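Local coordinates for protein Pre-mRNA-splicing factor SAD1 (Saccharomyces cerevisiae, PDB 4MSX) that promotes the assembly of newly made U4 snRNA into the U4/U6 snRNP and is required for pre-mRNA splicing, at residues V91-C94 against H99-Q102; C82-S87 against K107-I112; H113-N118 against M132-V137. All coordinates share one frame; numbering follows the deposited sequence.

Interaction 1 (V91-C94 against H99-Q102); sequences VYCC and HYYQ. With ZN (zinc ion), chain B.
Tyr101 and Tyr92 form an antiparallel hydrogen-bonded pair between strands 100-102 and 91-94, each giving and accepting one backbone bond. Tyr101 N reaches Tyr92 O at 2.7 Å within the carbonyl plane, whereas Tyr92 N approaches Tyr101 O from above the plane of the Tyr101 carbonyl, 39° out of it. Toward the turn of the hairpin, Cys94 N donates to His99 O at 2.9 Å, almost straight down the carbonyl. The Tyr101 ring lies on the same face of the sheet as Tyr92 and offers its edge to Cys94, with CE2 4.1 Å from Cys94 CB. Its ring also stacks on His113, so a flat aromatic suits this place between the hairpin and a zinc ligand.

The opposite face carries Val91, Cys93 and Tyr100. Val91 CG1, anti to its own backbone N (chi1 -180°), packs 3.7 Å from Tyr100 CB, a branched residue covering the root of the tyrosine. Farther out, Cys93 SG meets the ring edge 3.8 Å from Tyr100 CE1, near the ring plane, in a sulfur-aromatic contact that suits a small polarisable thiol. Beyond the ring, Tyr100 OH is hydrogen-bonded to the carbonyl of Asp75. With an alanine in place of Tyr100, Cys93 SG would probably lose its aromatic edge and Asp75 O its hydroxyl partner, opening a gap on this face.

Neighbouring cysteines thus serve different ends: Cys93 packs against an aromatic ring, while Cys94 SG binds the zinc ion at 2.3 Å together with Cys97, His113 and His119. The backbone bond from Cys94 N to His99 O holds a metal ligand at the turn end of the paired strands, consistent with a hairpin that presents its thiolate in a fixed position.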
loop_
_atom_site.group_PDB
_atom_site.type_symbol
_atom_site.label_atom_id
_atom_site.label_comp_id
_atom_site.label_asym_id
_atom_site.label_seq_id
_atom_site.Cartn_x
_atom_site.Cartn_y
_atom_site.Cartn_z
ATOM N N VAL A 91 -1.527 15.669 21.474
ATOM C CA VAL A 91 -1.758 14.346 22.022
ATOM C C VAL A 91 -0.397 13.725 22.355
ATOM O O VAL A 91 0.570 13.891 21.593
ATOM C CB VAL A 91 -2.547 13.462 21.011
ATOM C CG1 VAL A 91 -2.800 12.078 21.567
ATOM C CG2 VAL A 91 -3.874 14.119 20.697
ATOM N N TYR A 92 -0.327 13.017 23.491
ATOM C CA TYR A 92 0.907 12.369 23.935
ATOM C C TYR A 92 0.602 10.895 24.070
ATOM O O TYR A 92 -0.529 10.507 24.384
ATOM C CB TYR A 92 1.385 12.915 25.315
ATOM C CG TYR A 92 1.911 14.321 25.244
ATOM C CD1 TYR A 92 1.062 15.391 24.989
ATOM C CD2 TYR A 92 3.273 14.580 25.419
ATOM C CE1 TYR A 92 1.568 16.687 24.895
ATOM C CE2 TYR A 92 3.783 15.851 25.340
ATOM C CZ TYR A 92 2.924 16.903 25.081
ATOM O OH TYR A 92 3.430 18.179 24.976
ATOM N N CYS A 93 1.618 10.070 23.878
ATOM C CA CYS A 93 1.465 8.667 24.143
ATOM C C CYS A 93 2.190 8.390 25.452
ATOM O O CYS A 93 3.361 8.728 25.598
ATOM C CB CYS A 93 2.096 7.825 23.031
ATOM S SG CYS A 93 2.017 6.039 23.298
ATOM N N CYS A 94 1.482 7.736 26.366
ATOM C CA CYS A 94 2.067 7.207 27.573
ATOM C C CYS A 94 2.904 5.990 27.223
ATOM O O CYS A 94 2.415 5.035 26.607
ATOM C CB CYS A 94 1.002 6.796 28.610
ATOM S SG CYS A 94 1.873 6.027 30.062
ATOM N N HIS A 99 -1.598 4.172 26.090
ATOM C CA HIS A 99 -2.752 4.985 25.760
ATOM C C HIS A 99 -2.361 6.400 25.430
ATOM O O HIS A 99 -1.277 6.869 25.808
ATOM C CB HIS A 99 -3.780 4.931 26.918
ATOM C CG HIS A 99 -4.389 3.574 27.085
ATOM N ND1 HIS A 99 -5.367 3.094 26.239
ATOM C CD2 HIS A 99 -4.106 2.562 27.935
ATOM C CE1 HIS A 99 -5.684 1.857 26.584
ATOM N NE2 HIS A 99 -4.936 1.510 27.612
ATOM N N TYR A 100 -3.238 7.091 24.703
ATOM C CA TYR A 100 -2.930 8.454 24.304
ATOM C C TYR A 100 -3.677 9.456 25.198
ATOM O O TYR A 100 -4.881 9.258 25.478
ATOM C CB TYR A 100 -3.440 8.695 22.906
ATOM C CG TYR A 100 -2.761 7.855 21.822
ATOM C CD1 TYR A 100 -1.616 7.074 22.090
ATOM C CD2 TYR A 100 -3.246 7.888 20.526
ATOM C CE1 TYR A 100 -0.977 6.316 21.035
ATOM C CE2 TYR A 100 -2.612 7.158 19.482
ATOM C CZ TYR A 100 -1.505 6.374 19.741
ATOM O OH TYR A 100 -0.948 5.657 18.680
ATOM N N TYR A 101 -3.026 10.568 25.515
ATOM C CA TYR A 101 -3.634 11.593 26.380
ATOM C C TYR A 101 -3.237 12.975 25.908
ATOM O O TYR A 101 -2.058 13.228 25.609
ATOM C CB TYR A 101 -3.134 11.411 27.839
ATOM C CG TYR A 101 -3.513 10.074 28.406
ATOM C CD1 TYR A 101 -4.746 9.881 29.054
ATOM C CD2 TYR A 101 -2.663 9.006 28.303
ATOM C CE1 TYR A 101 -5.116 8.629 29.540
ATOM C CE2 TYR A 101 -3.010 7.754 28.821
ATOM C CZ TYR A 101 -4.248 7.585 29.436
ATOM O OH TYR A 101 -4.603 6.350 29.921
ATOM N N GLN A 102 -4.194 13.896 25.881
ATOM C CA GLN A 102 -3.840 15.287 25.609
ATOM C C GLN A 102 -2.951 15.825 26.758
ATOM O O GLN A 102 -3.272 15.561 27.894
ATOM C CB GLN A 102 -5.127 16.124 25.557
ATOM C CG GLN A 102 -4.843 17.610 25.297
ATOM C CD GLN A 102 -6.109 18.370 24.953
ATOM O OE1 GLN A 102 -6.374 18.666 23.779
ATOM N NE2 GLN A 102 -6.921 18.651 25.963
HETATM ZN ZN ZN B . 0.021 5.133 31.152
#

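Interaction 2 (C82-S87 against K107-I112); sequences CCITLS and KSPAFI
Pro109, in the first turn of helix 109-116, pushes its ring against Cys82, Ile84 and Thr85 of the 82-87 loop. The enclosed part lies at Cys82, which is buried: its SG sits 3.9 Å from Pro109 CG and equally near CB. That sulfur also accepts a nearly straight bond from Thr85 N, at 3.3 Å and 176°, and a weak one from Ile84 N, so it is held by the loop's own backbone as it meets the ring.

Toward solvent the contacts are as close but lie on exposed residues. Ile84 CG1 passes Pro109 CB at 3.8 Å, the two side chains running in opposite directions, and Thr85 comes in across the ring, placing its methyl CG2 3.8 Å from Pro109 CG. Thr85 OG1 meanwhile accepts from Ser87 N, an ST turn, so threonine divides its work: methyl to the proline, hydroxyl to the loop.

Proline suits the helix start, where no backbone N-H is required of it; Ser108 before it is the N-cap, its OG accepting from Phe111 N. No hydrogen bond joins the two segments, and their contact rests on apolar surface, while polar groups are used within each segment to shape it.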
loop_
_atom_site.group_PDB
_atom_site.type_symbol
_atom_site.label_atom_id
_atom_site.label_comp_id
_atom_site.label_asym_id
_atom_site.label_seq_id
_atom_site.Cartn_x
_atom_site.Cartn_y
_atom_site.Cartn_z
ATOM N N CYS A 82 -6.797 11.973 22.000
ATOM C CA CYS A 82 -6.787 11.757 23.460
ATOM C C CYS A 82 -7.899 10.803 23.858
ATOM O O CYS A 82 -9.046 11.021 23.493
ATOM C CB CYS A 82 -6.996 13.122 24.133
ATOM S SG CYS A 82 -7.294 12.967 25.966
ATOM N N CYS A 83 -7.596 9.714 24.561
ATOM C CA CYS A 83 -8.627 8.733 24.915
ATOM C C CYS A 83 -9.602 9.229 26.020
ATOM O O CYS A 83 -10.571 8.533 26.339
ATOM C CB CYS A 83 -7.997 7.399 25.365
ATOM S SG CYS A 83 -7.132 7.485 27.074
ATOM N N ILE A 84 -9.338 10.398 26.597
ATOM C CA ILE A 84 -10.234 11.022 27.600
ATOM C C ILE A 84 -11.128 12.110 27.003
ATOM O O ILE A 84 -12.333 12.109 27.249
ATOM C CB ILE A 84 -9.421 11.739 28.773
ATOM C CG1 ILE A 84 -8.413 10.788 29.414
ATOM C CG2 ILE A 84 -10.402 12.274 29.854
ATOM C CD1 ILE A 84 -9.020 9.497 29.899
ATOM N N THR A 85 -10.537 13.070 26.295
ATOM C CA THR A 85 -11.298 14.181 25.729
ATOM C C THR A 85 -11.648 13.985 24.229
ATOM O O THR A 85 -12.409 14.776 23.655
ATOM C CB THR A 85 -10.495 15.454 25.780
ATOM O OG1 THR A 85 -9.291 15.292 25.044
ATOM C CG2 THR A 85 -10.152 15.837 27.258
ATOM N N LEU A 86 -11.050 12.969 23.605
ATOM C CA LEU A 86 -11.220 12.705 22.174
ATOM C C LEU A 86 -10.682 13.847 21.349
ATOM O O LEU A 86 -10.923 13.906 20.153
ATOM C CB LEU A 86 -12.688 12.465 21.806
ATOM C CG LEU A 86 -13.355 11.292 22.513
ATOM C CD1 LEU A 86 -14.786 11.086 21.958
ATOM C CD2 LEU A 86 -12.554 10.029 22.356
ATOM N N SER A 87 -9.941 14.758 21.964
ATOM C CA SER A 87 -9.319 15.808 21.185
ATOM C C SER A 87 -8.107 15.282 20.400
ATOM O O SER A 87 -7.394 14.401 20.884
ATOM C CB SER A 87 -8.873 16.936 22.085
ATOM O OG SER A 87 -8.059 17.829 21.355
ATOM N N LYS A 107 -3.651 19.818 35.110
ATOM C CA LYS A 107 -5.053 19.690 34.740
ATOM C C LYS A 107 -5.297 18.962 33.377
ATOM O O LYS A 107 -6.413 18.470 33.144
ATOM C CB LYS A 107 -5.770 21.035 34.777
ATOM C CG LYS A 107 -5.729 21.674 36.189
ATOM C CD LYS A 107 -7.022 22.427 36.506
ATOM C CE LYS A 107 -7.017 22.932 37.947
ATOM N NZ LYS A 107 -5.717 23.600 38.308
ATOM N N SER A 108 -4.271 18.837 32.542
ATOM C CA SER A 108 -4.424 18.032 31.292
ATOM C C SER A 108 -4.581 16.534 31.568
ATOM O O SER A 108 -4.098 16.031 32.574
ATOM C CB SER A 108 -3.239 18.288 30.356
ATOM O OG SER A 108 -2.097 17.541 30.737
ATOM N N PRO A 109 -5.240 15.786 30.657
ATOM C CA PRO A 109 -5.355 14.338 30.904
ATOM C C PRO A 109 -3.991 13.642 31.064
ATOM O O PRO A 109 -3.888 12.681 31.819
ATOM C CB PRO A 109 -6.109 13.820 29.629
ATOM C CG PRO A 109 -7.006 15.020 29.295
ATOM C CD PRO A 109 -6.104 16.228 29.537
ATOM N N ALA A 110 -2.960 14.109 30.375
ATOM C CA ALA A 110 -1.688 13.384 30.404
ATOM C C ALA A 110 -1.031 13.623 31.810
ATOM O O ALA A 110 -0.451 12.735 32.432
ATOM C CB ALA A 110 -0.794 13.905 29.355
ATOM N N PHE A 111 -1.105 14.853 32.233
ATOM C CA PHE A 111 -0.515 15.256 33.555
ATOM C C PHE A 111 -1.265 14.480 34.671
ATOM O O PHE A 111 -0.659 13.780 35.494
ATOM C CB PHE A 111 -0.616 16.745 33.675
ATOM C CG PHE A 111 0.321 17.342 34.718
ATOM C CD1 PHE A 111 -0.030 17.333 36.047
ATOM C CD2 PHE A 111 1.544 17.902 34.341
ATOM C CE1 PHE A 111 0.833 17.905 37.034
ATOM C CE2 PHE A 111 2.409 18.452 35.298
ATOM C CZ PHE A 111 2.036 18.455 36.659
ATOM N N ILE A 112 -2.601 14.514 34.657
ATOM C CA ILE A 112 -3.370 13.709 35.603
ATOM C C ILE A 112 -3.087 12.230 35.531
ATOM O O ILE A 112 -2.964 11.557 36.556
ATOM C CB ILE A 112 -4.902 13.948 35.440
ATOM C CG1 ILE A 112 -5.237 15.394 35.778
ATOM C CG2 ILE A 112 -5.705 12.950 36.219
ATOM C CD1 ILE A 112 -6.713 15.734 35.482
#

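Interaction 3 (H113-N118 against M132-V137); sequences HSIDEN and MLPQNV. With ZN (zinc ion), chain B.
Ser114, on helix 109-116, fits against the backbone and side chain of Leu133 and the ring of Pro134, and van der Waals packing carries the whole contact. Ser114 CB lies 3.7 Å from Leu133 CB, and its OG is 3.6 Å from Pro134 CD. A small residue suits the spot, because the helix here comes close to the other segment, with the CA atoms of Ser114 and Leu133 5.9 Å apart. One residue on, Ile115 crosses Pro134 obliquely and sets CG1 3.8 Å from Pro134 CG, at a more exposed margin. The peptide bond before Pro134 is cis, a geometry proline tolerates well, and it bends the chain between Leu133 and the ring that faces Ile115.

Hydrogen bonds work within and around the segments rather than between them. With chi1 at 74°, Ser114 OG lies between its own backbone N and carbonyl carbon, and it is hydrogen-bonded to the carbonyl of Phe111 in the preceding turn; Pro134 N, although near, has no hydrogen to share. On the other segment, Asn136 and Val137 both face Met132 in a G1 beta bulge, with Asn136 at positive phi. His120 is hydrogen-bonded to both Leu133 O and Asn118 OD1, linking the end of one segment to the other.

Metal binding uses the neighbouring flank of the helix. His113 CG is anti to the backbone N (chi1 -178°), and NE2 binds the zinc ion at 2.0 Å, while Glu117 CB lies over one ring face, toward its rim. Asn118, with positive phi, is the C-prime residue of a Schellman motif that ends the helix, turning the chain directly into His119. Helix and following turn thus supply two ligands of a Cys2His2 zinc site, consistent with a degenerate UBP-type zinc finger.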
loop_
_atom_site.group_PDB
_atom_site.type_symbol
_atom_site.label_atom_id
_atom_site.label_comp_id
_atom_site.label_asym_id
_atom_site.label_seq_id
_atom_site.Cartn_x
_atom_site.Cartn_y
_atom_site.Cartn_z
ATOM N N HIS A 113 -3.002 11.682 34.316
ATOM C CA HIS A 113 -2.668 10.278 34.170
ATOM C C HIS A 113 -1.330 10.011 34.861
ATOM O O HIS A 113 -1.142 8.946 35.445
ATOM C CB HIS A 113 -2.445 9.973 32.660
ATOM C CG HIS A 113 -2.129 8.537 32.357
ATOM N ND1 HIS A 113 -3.058 7.523 32.449
ATOM C CD2 HIS A 113 -0.999 7.968 31.868
ATOM C CE1 HIS A 113 -2.495 6.378 32.098
ATOM N NE2 HIS A 113 -1.248 6.626 31.730
ATOM N N SER A 114 -0.401 10.940 34.735
ATOM C CA SER A 114 0.974 10.627 35.156
ATOM C C SER A 114 0.984 10.469 36.679
ATOM O O SER A 114 1.619 9.580 37.202
ATOM C CB SER A 114 1.957 11.683 34.711
ATOM O OG SER A 114 1.909 12.897 35.433
ATOM N N ILE A 115 0.234 11.315 37.376
ATOM C CA ILE A 115 0.170 11.230 38.858
ATOM C C ILE A 115 -0.671 10.049 39.304
ATOM O O ILE A 115 -0.195 9.172 40.011
ATOM C CB ILE A 115 -0.321 12.541 39.455
ATOM C CG1 ILE A 115 0.715 13.615 39.135
ATOM C CG2 ILE A 115 -0.526 12.373 41.018
ATOM C CD1 ILE A 115 0.261 15.091 39.282
ATOM N N ASP A 116 -1.908 9.969 38.821
ATOM C CA ASP A 116 -2.821 8.928 39.247
ATOM C C ASP A 116 -2.522 7.535 38.813
ATOM O O ASP A 116 -2.877 6.614 39.524
ATOM C CB ASP A 116 -4.253 9.279 38.818
ATOM C CG ASP A 116 -4.781 10.493 39.582
ATOM O OD1 ASP A 116 -4.097 10.897 40.521
ATOM O OD2 ASP A 116 -5.833 11.053 39.256
ATOM N N GLU A 117 -1.943 7.332 37.624
ATOM C CA GLU A 117 -1.607 5.966 37.235
ATOM C C GLU A 117 -0.111 5.689 37.515
ATOM O O GLU A 117 0.343 4.571 37.327
ATOM C CB GLU A 117 -1.947 5.725 35.740
ATOM C CG GLU A 117 -3.450 6.039 35.426
ATOM C CD GLU A 117 -4.413 5.287 36.340
ATOM O OE1 GLU A 117 -4.227 4.064 36.541
ATOM O OE2 GLU A 117 -5.356 5.918 36.873
ATOM N N ASN A 118 0.619 6.713 37.949
ATOM C CA ASN A 118 2.049 6.530 38.248
ATOM C C ASN A 118 2.782 6.105 36.952
ATOM O O ASN A 118 3.544 5.137 36.999
ATOM C CB ASN A 118 2.228 5.395 39.264
ATOM C CG ASN A 118 3.679 5.284 39.807
ATOM O OD1 ASN A 118 4.456 6.254 39.814
ATOM N ND2 ASN A 118 4.032 4.083 40.248
ATOM N N MET A 132 9.072 13.914 30.690
ATOM C CA MET A 132 8.784 13.326 31.972
ATOM C C MET A 132 7.644 14.137 32.585
ATOM O O MET A 132 7.665 15.378 32.554
ATOM C CB MET A 132 10.008 13.442 32.892
ATOM C CG MET A 132 11.148 12.528 32.528
ATOM S SD MET A 132 10.676 10.789 32.707
ATOM C CE MET A 132 12.304 10.006 32.615
ATOM N N LEU A 133 6.654 13.437 33.103
ATOM C CA LEU A 133 5.523 14.087 33.809
ATOM C C LEU A 133 5.320 13.363 35.131
ATOM O O LEU A 133 5.379 12.126 35.198
ATOM C CB LEU A 133 4.225 14.059 32.961
ATOM C CG LEU A 133 4.197 14.806 31.613
ATOM C CD1 LEU A 133 2.842 14.611 30.859
ATOM C CD2 LEU A 133 4.443 16.287 31.814
ATOM N N PRO A 134 5.023 14.119 36.226
ATOM C CA PRO A 134 4.676 15.545 36.317
ATOM C C PRO A 134 5.861 16.521 36.361
ATOM O O PRO A 134 5.580 17.721 36.433
ATOM C CB PRO A 134 3.861 15.653 37.638
ATOM C CG PRO A 134 4.328 14.514 38.495
ATOM C CD PRO A 134 4.811 13.385 37.495
ATOM N N GLN A 135 7.112 16.058 36.240
ATOM C CA GLN A 135 8.244 17.004 36.237
ATOM C C GLN A 135 7.995 18.034 35.161
ATOM O O GLN A 135 8.336 19.184 35.313
ATOM C CB GLN A 135 9.593 16.322 35.962
ATOM C CG GLN A 135 10.045 15.299 36.988
ATOM C CD GLN A 135 9.420 13.909 36.811
ATOM O OE1 GLN A 135 8.318 13.724 36.201
ATOM N NE2 GLN A 135 10.117 12.905 37.361
ATOM N N ASN A 136 7.397 17.617 34.045
ATOM C CA ASN A 136 7.254 18.511 32.883
ATOM C C ASN A 136 8.595 19.041 32.329
ATOM O O ASN A 136 8.742 20.233 32.043
ATOM C CB ASN A 136 6.311 19.664 33.176
ATOM C CG ASN A 136 5.701 20.229 31.921
ATOM O OD1 ASN A 136 6.207 19.986 30.816
ATOM N ND2 ASN A 136 4.596 20.970 32.065
ATOM N N VAL A 137 9.557 18.146 32.146
ATOM C CA VAL A 137 10.821 18.514 31.501
ATOM C C VAL A 137 11.056 17.605 30.287
ATOM O O VAL A 137 10.763 16.423 30.351
ATOM C CB VAL A 137 11.972 18.384 32.495
ATOM C CG1 VAL A 137 11.696 19.288 33.726
ATOM C CG2 VAL A 137 12.115 16.954 32.957
HETATM ZN ZN ZN B . 0.021 5.133 31.152
#

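In the fold
All three contacts belong to the zinc-finger module, on the same side of the chain's centre. Interaction 2 encloses interaction 1 along the sequence, with centres 7 Å apart, and interaction 3 follows, its centre about 12 Å from those of the other two. Strands 91-94 and 100-102 of interaction 1 form one margin of a five-stranded antiparallel sheet, and helix 109-116 comes next in the chain, its start used by interaction 2 and its end by interaction 3. Backbone bonds from Ala110 N to Gln102 O and from Cys83 N to Tyr100 O join interactions 1 and 2. Interactions 1 and 3 share the zinc ion, which thus ties hairpin to helix.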